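Local atomic coordinates of sortase family protein (Streptococcus agalactiae, PDB entry 4D7W), a protein that probably acts as a class C sortase, a cysteine transpeptidase that helps assemble type 2b pili on the surface of group B Streptococcus. Residues His14-Glu17 against Asn18-Lys21; Ala27-Tyr30 against Asn31-Phe34; His42-Ser45 against Gln46-Leu49. One frame throughout, in Å; residues are numbered along the deposited sequence.

Contact 1 of 3, residues His14-Glu17 against Asn18-Lys21; sequences HMDE and NDYK
Asp16 and Asp19 supply the polar part of this helix start. The backbone N-H of Asp16 donates to Asp19 OD2 at an N-to-OD2 distance of 2.6 Å, using the lone pair of OD2 that faces away from the other carboxylate oxygen. The reverse bond is missing: with CG of Asp16 opposite its backbone N (chi1 -163°), that carboxylate swings out beside Asn18, where Asp16 OD2 lies 3.5 Å from Asn18 CB.

Among the backbone bonds, Asp16 O accepts from Tyr20 N at 3.3 Å and, weakly, from Asp19 N. The same Asp16 O sits above one face of the Tyr20 ring, offset toward its rim.

The apolar contacts belong to Met15. A bend at its last torsion (chi3 48°) folds the methyl into the angle between the two helix residues, placing Met15 CE 3.3 Å from Asp19 CB and 3.4 Å from Tyr20 CD1. Its sulfur makes a Met-aromatic contact, Met15 SD lying 5.1 Å from the Tyr20 ring centroid in an oblique approach. The tyrosine hydroxyl bonds to Val12 O in the preceding helix, which helps fix the ring.

Together these features make a helix N-terminus with Asp16 as N-cap, half of the reciprocal pair of a capping box, and a hydrophobic staple between Met15 before the cap and Tyr20 in the first turn.

Contact 2 of 3, residues Ala27-Tyr30 against Asn31-Phe34; sequences AKEY and NKQF
Gln33 folds back over Tyr30 around the C-terminal part of helix 17-31, and its side chain keeps to the Tyr30 carbonyl from CB through to NE2. Gln33 CB lies 3.6 Å from Tyr30 O. The first torsion, chi1 78°, sets CG between the backbone N and the carbonyl carbon, a placement that brings Gln33 CG to 3.3 Å from Tyr30 O and also over one face of the Phe34 ring, toward its rim. From there the chain runs extended to the amide. Its nitrogen does two things: Gln33 NE2 donates to Tyr30 O at 3.1 Å, the acceptor lying close to the amide plane, and it stands 3.5 Å above the centre of the Tyr30 ring, with the amide and ring planes 72° apart. Because Gln33 N also bonds to Tyr30 O, from the opposite face of the carbonyl plane, one residue grips this oxygen twice.

The two aromatic rings meet obliquely, Tyr30 CE2 approaching the edge of Phe34 at its CE2, 3.8 Å away. On the exposed side, Glu29 OE1 and Lys32 NZ form a long salt bridge of 3.7 Å. Asn31 N keeps a regular helical bond to Ala27 O, while its side-chain amide turns to the backbone of Leu98 and Gly101.

Those two bonds tie this part of the chain to the loop before strand 105-115. Ala27 packs on Ile100 and Phe34 on Ser97 of that loop, and Tyr30 reaches across to Asp50 and Tyr51 of helix 45-52.

Contact 3 of 3, residues His42-Ser45 against Gln46-Leu49; sequences HMTS and QERL
Thr44 O accepts from Arg48 N at 2.8 Å and Ser45 O from Leu49 N at 2.9 Å, two regular helical bonds that begin helix 45-52 directly after an extended approach through Met43 and Thr44.

Around this turn, Thr44 and Glu47 form a complete capping box. With its hydroxyl set between the backbone N and the carbonyl carbon (chi1 73°), Thr44 turns OG1 in toward the helix, where it accepts from Glu47 N at 3.1 Å. In return Glu47 stretches back along the turn, and its OE1 accepts from Thr44 N at 2.9 Å in a nearly straight bond (170°), met on the anti side and 32° out of the carboxylate plane. The methyl packs alongside, Thr44 CG2 resting 3.6 Å from Glu47 OE1. The other carboxylate oxygen of Glu47 has its own partner in a salt bridge to Lys40.

Met43, buried, packs against the first turn: its CG is 3.7 Å from Glu47 CB, and its SD is 3.9 Å from Arg48 CA. Arg48 bends at its third side-chain torsion so that its guanidinium curls back with one face over Met43 CG and Thr44 O, and NH2 makes a salt bridge to Glu94.

The reciprocal bonds give partners to one backbone N-H at the cap and one in the first turn, where the i-to-i+4 pattern has not yet begun. A negative carboxylate at the N-terminal end of a helix is probably stabilised by the helix dipole, and Lys40 would reinforce that effect.

The three contacts follow one another along the helical N-terminal part of the chain, all ahead of strand 62-68, the first strand of the sortase sheet. Contact 1 lies at the start of helix 17-31 and contact 2 around its C-terminal part, with centres 20 Å apart and nearest atoms about 7 Å apart. Contact 3 opens helix 45-52. Its centre is 15 Å from that of contact 2, and the two touch where Tyr30 OH meets Met43 CE at 3.6 Å. Contacts 1 and 3 remain separate, 27 Å between centres, and both lie at the surface, whereas contact 2 is partly buried. Tyr30 thus joins helix 17-31 to helix 45-52 before the chain enters the sheet.

Contact 1 of 3, residues His14-Glu17 against Asn18-Lys21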
ATOM      1  N   HIS A  14      21.054  -8.135  -4.989  1.00 50.36           N
ATOM      2  CA  HIS A  14      22.452  -7.721  -4.935  1.00 48.81           C
ATOM      3  C   HIS A  14      22.722  -6.589  -3.956  1.00 46.38           C
ATOM      4  O   HIS A  14      23.827  -6.050  -3.908  1.00 51.99           O
ATOM      5  CB  HIS A  14      22.910  -7.330  -6.334  1.00 45.81           C
ATOM      6  CG  HIS A  14      22.709  -8.420  -7.335  1.00 47.74           C
ATOM      7  ND1 HIS A  14      23.389  -9.619  -7.268  1.00 51.57           N
ATOM      8  CD2 HIS A  14      21.876  -8.514  -8.398  1.00 48.38           C
ATOM      9  CE1 HIS A  14      23.002 -10.395  -8.267  1.00 55.99           C
ATOM     10  NE2 HIS A  14      22.089  -9.746  -8.969  1.00 56.06           N
ATOM     11  N   MET A  15      21.719  -6.237  -3.169  1.00 41.10           N
ATOM     12  CA  MET A  15      21.901  -5.249  -2.115  1.00 48.77           C
ATOM     13  C   MET A  15      22.631  -5.842  -0.918  1.00 55.07           C
ATOM     14  O   MET A  15      22.305  -6.941  -0.475  1.00 51.39           O
ATOM     15  CB  MET A  15      20.552  -4.701  -1.646  1.00 46.95           C
ATOM     16  CG  MET A  15      19.843  -3.825  -2.633  1.00 51.15           C
ATOM     17  SD  MET A  15      18.291  -3.231  -1.944  1.00 53.98           S
ATOM     18  CE  MET A  15      18.836  -2.680  -0.336  1.00 45.44           C
ATOM     19  N   ASP A  16      23.591  -5.101  -0.376  1.00 69.43           N
ATOM     20  CA  ASP A  16      24.242  -5.495   0.872  1.00 84.67           C
ATOM     21  C   ASP A  16      23.213  -5.626   2.003  1.00 90.00           C
ATOM     22  O   ASP A  16      22.131  -5.044   1.931  1.00 90.32           O
ATOM     23  CB  ASP A  16      25.321  -4.482   1.248  1.00 92.19           C
ATOM     24  CG  ASP A  16      26.283  -5.020   2.277  1.00100.25           C
ATOM     25  OD1 ASP A  16      26.420  -6.259   2.360  1.00102.72           O
ATOM     26  OD2 ASP A  16      26.906  -4.209   2.997  1.00103.14           O
ATOM     27  N   GLU A  17      23.532  -6.395   3.042  1.00 95.90           N
ATOM     28  CA  GLU A  17      22.620  -6.526   4.180  1.00 95.53           C
ATOM     29  C   GLU A  17      22.594  -5.239   5.005  1.00 84.18           C
ATOM     30  O   GLU A  17      21.660  -4.996   5.773  1.00 79.05           O
ATOM     31  CB  GLU A  17      23.000  -7.715   5.063  1.00106.31           C
ATOM     32  CG  GLU A  17      22.433  -9.045   4.583  1.00114.54           C
ATOM     33  CD  GLU A  17      22.718 -10.193   5.540  1.00122.86           C
ATOM     34  OE1 GLU A  17      23.242  -9.943   6.649  1.00126.23           O
ATOM     35  OE2 GLU A  17      22.415 -11.351   5.181  1.00124.72           O
ATOM     36  N   ASN A  18      23.626  -4.417   4.833  1.00 76.11           N
ATOM     37  CA  ASN A  18      23.642  -3.086   5.414  1.00 68.09           C
ATOM     38  C   ASN A  18      22.811  -2.128   4.576  1.00 61.82           C
ATOM     39  O   ASN A  18      22.382  -1.082   5.058  1.00 60.87           O
ATOM     40  CB  ASN A  18      25.074  -2.570   5.549  1.00 70.78           C
ATOM     41  CG  ASN A  18      25.742  -3.025   6.839  1.00 74.52           C
ATOM     42  OD1 ASN A  18      25.340  -4.023   7.446  1.00 74.36           O
ATOM     43  ND2 ASN A  18      26.762  -2.282   7.273  1.00 75.50           N
ATOM     44  N   ASP A  19      22.591  -2.492   3.316  1.00 60.67           N
ATOM     45  CA  ASP A  19      21.717  -1.724   2.430  1.00 57.72           C
ATOM     46  C   ASP A  19      20.257  -1.846   2.865  1.00 48.11           C
ATOM     47  O   ASP A  19      19.547  -0.834   2.927  1.00 45.17           O
ATOM     48  CB  ASP A  19      21.868  -2.182   0.970  1.00 65.72           C
ATOM     49  CG  ASP A  19      23.156  -1.684   0.319  1.00 74.77           C
ATOM     50  OD1 ASP A  19      23.468  -0.476   0.445  1.00 80.28           O
ATOM     51  OD2 ASP A  19      23.851  -2.504  -0.326  1.00 73.60           O
ATOM     52  N   TYR A  20      19.806  -3.073   3.155  1.00 44.87           N
ATOM     53  CA  TYR A  20      18.441  -3.274   3.668  1.00 46.91           C
ATOM     54  C   TYR A  20      18.249  -2.453   4.926  1.00 44.20           C
ATOM     55  O   TYR A  20      17.261  -1.747   5.062  1.00 40.87           O
ATOM     56  CB  TYR A  20      18.136  -4.742   4.004  1.00 46.50           C
ATOM     57  CG  TYR A  20      18.252  -5.716   2.858  1.00 51.72           C
ATOM     58  CD1 TYR A  20      17.852  -5.370   1.574  1.00 53.70           C
ATOM     59  CD2 TYR A  20      18.771  -6.993   3.068  1.00 59.24           C
ATOM     60  CE1 TYR A  20      17.968  -6.275   0.518  1.00 58.83           C
ATOM     61  CE2 TYR A  20      18.893  -7.904   2.029  1.00 62.36           C
ATOM     62  CZ  TYR A  20      18.490  -7.548   0.753  1.00 60.84           C
ATOM     63  OH  TYR A  20      18.623  -8.464  -0.285  1.00 54.39           O
ATOM     64  N   LYS A  21      19.210  -2.561   5.845  1.00 41.43           N
ATOM     65  CA  LYS A  21      19.103  -1.910   7.149  1.00 43.38           C
ATOM     66  C   LYS A  21      18.914  -0.404   7.049  1.00 37.62           C
ATOM     67  O   LYS A  21      18.093   0.169   7.762  1.00 36.31           O
ATOM     68  CB  LYS A  21      20.339  -2.205   8.009  1.00 48.29           C
ATOM     69  CG  LYS A  21      20.279  -3.518   8.773  1.00 57.19           C
ATOM     70  CD  LYS A  21      21.507  -3.693   9.675  1.00 64.09           C
ATOM     71  CE  LYS A  21      21.642  -5.140  10.146  1.00 69.95           C
ATOM     72  NZ  LYS A  21      22.797  -5.340  11.073  1.00 74.51           N
TER

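Contact 2 of 3, residues Ala27-Tyr30 against Asn31-Phe34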
ATOM      1  N   ALA A  27      12.676   3.996   6.816  1.00 27.58           N
ATOM      2  CA  ALA A  27      11.227   3.870   6.616  1.00 26.54           C
ATOM      3  C   ALA A  27      10.538   3.750   7.966  1.00 27.20           C
ATOM      4  O   ALA A  27       9.486   4.319   8.173  1.00 27.96           O
ATOM      5  CB  ALA A  27      10.907   2.679   5.725  1.00 29.98           C
ATOM      6  N   LYS A  28      11.175   3.058   8.910  1.00 33.54           N
ATOM      7  CA  LYS A  28      10.625   2.964  10.256  1.00 30.72           C
ATOM      8  C   LYS A  28      10.602   4.320  10.931  1.00 33.40           C
ATOM      9  O   LYS A  28       9.628   4.694  11.578  1.00 34.28           O
ATOM     10  CB  LYS A  28      11.422   1.969  11.091  1.00 36.68           C
ATOM     11  CG  LYS A  28      11.300   0.549  10.600  1.00 36.09           C
ATOM     12  CD  LYS A  28      11.961  -0.390  11.594  1.00 40.16           C
ATOM     13  CE  LYS A  28      11.788  -1.823  11.177  1.00 45.04           C
ATOM     14  NZ  LYS A  28      12.491  -2.692  12.166  1.00 55.89           N
ATOM     15  N   GLU A  29      11.690   5.058  10.793  1.00 36.82           N
ATOM     16  CA  GLU A  29      11.752   6.389  11.358  1.00 35.61           C
ATOM     17  C   GLU A  29      10.636   7.243  10.758  1.00 33.47           C
ATOM     18  O   GLU A  29       9.927   7.949  11.466  1.00 33.69           O
ATOM     19  CB  GLU A  29      13.114   7.017  11.094  1.00 38.39           C
ATOM     20  CG  GLU A  29      13.400   8.192  11.962  1.00 42.44           C
ATOM     21  CD  GLU A  29      13.559   7.799  13.417  1.00 49.75           C
ATOM     22  OE1 GLU A  29      13.711   6.588  13.707  1.00 54.00           O
ATOM     23  OE2 GLU A  29      13.536   8.705  14.271  1.00 52.66           O
ATOM     24  N   TYR A  30      10.489   7.165   9.441  1.00 30.19           N
ATOM     25  CA  TYR A  30       9.432   7.889   8.746  1.00 27.68           C
ATOM     26  C   TYR A  30       8.055   7.576   9.330  1.00 30.23           C
ATOM     27  O   TYR A  30       7.302   8.479   9.677  1.00 32.78           O
ATOM     28  CB  TYR A  30       9.467   7.546   7.268  1.00 25.47           C
ATOM     29  CG  TYR A  30       8.455   8.289   6.419  1.00 33.81           C
ATOM     30  CD1 TYR A  30       8.774   9.516   5.831  1.00 32.80           C
ATOM     31  CD2 TYR A  30       7.197   7.749   6.171  1.00 34.57           C
ATOM     32  CE1 TYR A  30       7.867  10.187   5.029  1.00 32.70           C
ATOM     33  CE2 TYR A  30       6.276   8.409   5.372  1.00 32.94           C
ATOM     34  CZ  TYR A  30       6.617   9.631   4.802  1.00 34.50           C
ATOM     35  OH  TYR A  30       5.701  10.285   4.013  1.00 35.70           O
ATOM     36  N   ASN A  31       7.735   6.292   9.456  1.00 26.60           N
ATOM     37  CA  ASN A  31       6.413   5.892   9.936  1.00 26.30           C
ATOM     38  C   ASN A  31       6.155   6.233  11.409  1.00 29.82           C
ATOM     39  O   ASN A  31       5.029   6.114  11.901  1.00 33.16           O
ATOM     40  CB  ASN A  31       6.221   4.393   9.717  1.00 26.27           C
ATOM     41  CG  ASN A  31       5.517   4.080   8.417  1.00 26.66           C
ATOM     42  OD1 ASN A  31       5.338   4.954   7.571  1.00 32.52           O
ATOM     43  ND2 ASN A  31       5.130   2.822   8.239  1.00 25.34           N
ATOM     44  N   LYS A  32       7.197   6.639  12.123  1.00 30.11           N
ATOM     45  CA  LYS A  32       7.030   7.039  13.524  1.00 35.08           C
ATOM     46  C   LYS A  32       6.246   8.334  13.658  1.00 34.87           C
ATOM     47  O   LYS A  32       5.623   8.577  14.684  1.00 35.95           O
ATOM     48  CB  LYS A  32       8.392   7.213  14.214  1.00 38.89           C
ATOM     49  CG  LYS A  32       8.971   5.933  14.750  1.00 44.08           C
ATOM     50  CD  LYS A  32      10.245   6.210  15.530  1.00 48.92           C
ATOM     51  CE  LYS A  32      10.849   4.927  16.054  1.00 59.01           C
ATOM     52  NZ  LYS A  32      11.283   4.048  14.936  1.00 62.24           N
ATOM     53  N   GLN A  33       6.279   9.171  12.628  1.00 31.61           N
ATOM     54  CA  GLN A  33       5.666  10.490  12.737  1.00 36.72           C
ATOM     55  C   GLN A  33       4.146  10.452  12.854  1.00 32.86           C
ATOM     56  O   GLN A  33       3.544  11.362  13.416  1.00 39.41           O
ATOM     57  CB  GLN A  33       6.045  11.354  11.536  1.00 40.73           C
ATOM     58  CG  GLN A  33       5.269  11.041  10.276  1.00 46.81           C
ATOM     59  CD  GLN A  33       5.813  11.799   9.083  1.00 54.95           C
ATOM     60  OE1 GLN A  33       5.503  12.978   8.897  1.00 60.63           O
ATOM     61  NE2 GLN A  33       6.650  11.137   8.277  1.00 50.88           N
ATOM     62  N   PHE A  34       3.521   9.411  12.319  1.00 34.30           N
ATOM     63  CA  PHE A  34       2.057   9.421  12.179  1.00 32.38           C
ATOM     64  C   PHE A  34       1.314   9.397  13.516  1.00 35.58           C
ATOM     65  O   PHE A  34       0.197   9.915  13.615  1.00 39.65           O
ATOM     66  CB  PHE A  34       1.624   8.269  11.286  1.00 33.71           C
ATOM     67  CG  PHE A  34       2.052   8.458   9.868  1.00 34.08           C
ATOM     68  CD1 PHE A  34       1.288   9.227   9.003  1.00 36.90           C
ATOM     69  CD2 PHE A  34       3.260   7.943   9.419  1.00 32.64           C
ATOM     70  CE1 PHE A  34       1.704   9.441   7.692  1.00 36.06           C
ATOM     71  CE2 PHE A  34       3.686   8.165   8.116  1.00 30.90           C
ATOM     72  CZ  PHE A  34       2.908   8.914   7.256  1.00 36.01           C
TER

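Contact 3 of 3, residues His42-Ser45 against Gln46-Leu49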
ATOM      1  N   HIS A  42      -2.182  17.237   3.981  1.00 68.69           N
ATOM      2  CA  HIS A  42      -1.654  18.527   3.532  1.00 73.38           C
ATOM      3  C   HIS A  42      -0.147  18.496   3.300  1.00 66.10           C
ATOM      4  O   HIS A  42       0.567  19.413   3.710  1.00 66.44           O
ATOM      5  CB  HIS A  42      -1.981  19.624   4.549  1.00 82.05           C
ATOM      6  CG  HIS A  42      -3.445  19.825   4.777  1.00 92.03           C
ATOM      7  ND1 HIS A  42      -3.938  20.619   5.789  1.00 97.10           N
ATOM      8  CD2 HIS A  42      -4.527  19.337   4.122  1.00 95.69           C
ATOM      9  CE1 HIS A  42      -5.259  20.611   5.750  1.00 98.82           C
ATOM     10  NE2 HIS A  42      -5.641  19.840   4.748  1.00 97.67           N
ATOM     11  N   MET A  43       0.325  17.454   2.625  1.00 57.37           N
ATOM     12  CA  MET A  43       1.755  17.214   2.443  1.00 50.96           C
ATOM     13  C   MET A  43       2.483  18.350   1.715  1.00 45.28           C
ATOM     14  O   MET A  43       2.083  18.757   0.626  1.00 47.19           O
ATOM     15  CB  MET A  43       1.942  15.898   1.697  1.00 50.94           C
ATOM     16  CG  MET A  43       3.367  15.482   1.466  1.00 53.17           C
ATOM     17  SD  MET A  43       3.475  13.724   1.082  1.00 52.34           S
ATOM     18  CE  MET A  43       3.953  13.072   2.664  1.00 46.18           C
ATOM     19  N   THR A  44       3.562  18.845   2.320  1.00 39.89           N
ATOM     20  CA  THR A  44       4.367  19.923   1.736  1.00 39.85           C
ATOM     21  C   THR A  44       5.366  19.383   0.712  1.00 36.88           C
ATOM     22  O   THR A  44       5.579  18.174   0.642  1.00 34.28           O
ATOM     23  CB  THR A  44       5.145  20.701   2.822  1.00 37.82           C
ATOM     24  OG1 THR A  44       6.223  19.894   3.306  1.00 40.29           O
ATOM     25  CG2 THR A  44       4.240  21.070   3.975  1.00 36.64           C
ATOM     26  N   SER A  45       5.973  20.268  -0.080  1.00 37.42           N
ATOM     27  CA  SER A  45       6.971  19.848  -1.085  1.00 39.01           C
ATOM     28  C   SER A  45       8.121  19.112  -0.416  1.00 36.46           C
ATOM     29  O   SER A  45       8.593  18.078  -0.893  1.00 34.63           O
ATOM     30  CB  SER A  45       7.522  21.048  -1.869  1.00 38.74           C
ATOM     31  OG  SER A  45       6.477  21.812  -2.435  1.00 47.51           O
ATOM     32  N   GLN A  46       8.554  19.664   0.708  1.00 34.72           N
ATOM     33  CA  GLN A  46       9.610  19.080   1.529  1.00 37.16           C
ATOM     34  C   GLN A  46       9.272  17.653   1.968  1.00 35.49           C
ATOM     35  O   GLN A  46      10.096  16.737   1.891  1.00 31.75           O
ATOM     36  CB  GLN A  46       9.832  19.964   2.764  1.00 47.48           C
ATOM     37  CG  GLN A  46      11.134  19.751   3.443  1.00 58.91           C
ATOM     38  CD  GLN A  46      12.260  19.959   2.478  1.00 72.44           C
ATOM     39  OE1 GLN A  46      12.553  21.088   2.080  1.00 80.15           O
ATOM     40  NE2 GLN A  46      12.880  18.866   2.057  1.00 76.57           N
ATOM     41  N   GLU A  47       8.046  17.478   2.451  1.00 34.12           N
ATOM     42  CA  GLU A  47       7.578  16.176   2.895  1.00 30.19           C
ATOM     43  C   GLU A  47       7.460  15.216   1.720  1.00 32.51           C
ATOM     44  O   GLU A  47       7.755  14.033   1.843  1.00 30.40           O
ATOM     45  CB  GLU A  47       6.239  16.323   3.616  1.00 29.08           C
ATOM     46  CG  GLU A  47       6.391  16.894   5.013  1.00 36.28           C
ATOM     47  CD  GLU A  47       5.086  17.384   5.613  1.00 42.41           C
ATOM     48  OE1 GLU A  47       4.091  17.542   4.874  1.00 42.09           O
ATOM     49  OE2 GLU A  47       5.058  17.624   6.837  1.00 46.31           O
ATOM     50  N   ARG A  48       7.025  15.730   0.575  1.00 32.22           N
ATOM     51  CA  ARG A  48       6.856  14.887  -0.593  1.00 31.62           C
ATOM     52  C   ARG A  48       8.214  14.368  -1.085  1.00 31.85           C
ATOM     53  O   ARG A  48       8.328  13.205  -1.471  1.00 31.61           O
ATOM     54  CB  ARG A  48       6.131  15.639  -1.707  1.00 30.99           C
ATOM     55  CG  ARG A  48       5.994  14.836  -2.999  1.00 39.07           C
ATOM     56  CD  ARG A  48       4.999  15.499  -3.968  1.00 39.62           C
ATOM     57  NE  ARG A  48       3.695  15.635  -3.331  1.00 46.12           N
ATOM     58  CZ  ARG A  48       3.193  16.784  -2.887  1.00 52.39           C
ATOM     59  NH1 ARG A  48       3.884  17.912  -3.039  1.00 50.69           N
ATOM     60  NH2 ARG A  48       1.994  16.807  -2.309  1.00 52.26           N
ATOM     61  N   LEU A  49       9.233  15.227  -1.058  1.00 36.71           N
ATOM     62  CA  LEU A  49      10.606  14.814  -1.371  1.00 35.30           C
ATOM     63  C   LEU A  49      11.117  13.731  -0.422  1.00 33.17           C
ATOM     64  O   LEU A  49      11.768  12.783  -0.849  1.00 31.65           O
ATOM     65  CB  LEU A  49      11.563  16.016  -1.322  1.00 38.62           C
ATOM     66  CG  LEU A  49      11.705  16.939  -2.540  1.00 46.19           C
ATOM     67  CD1 LEU A  49      10.347  17.246  -3.176  1.00 51.04           C
ATOM     68  CD2 LEU A  49      12.410  18.236  -2.156  1.00 46.42           C
TER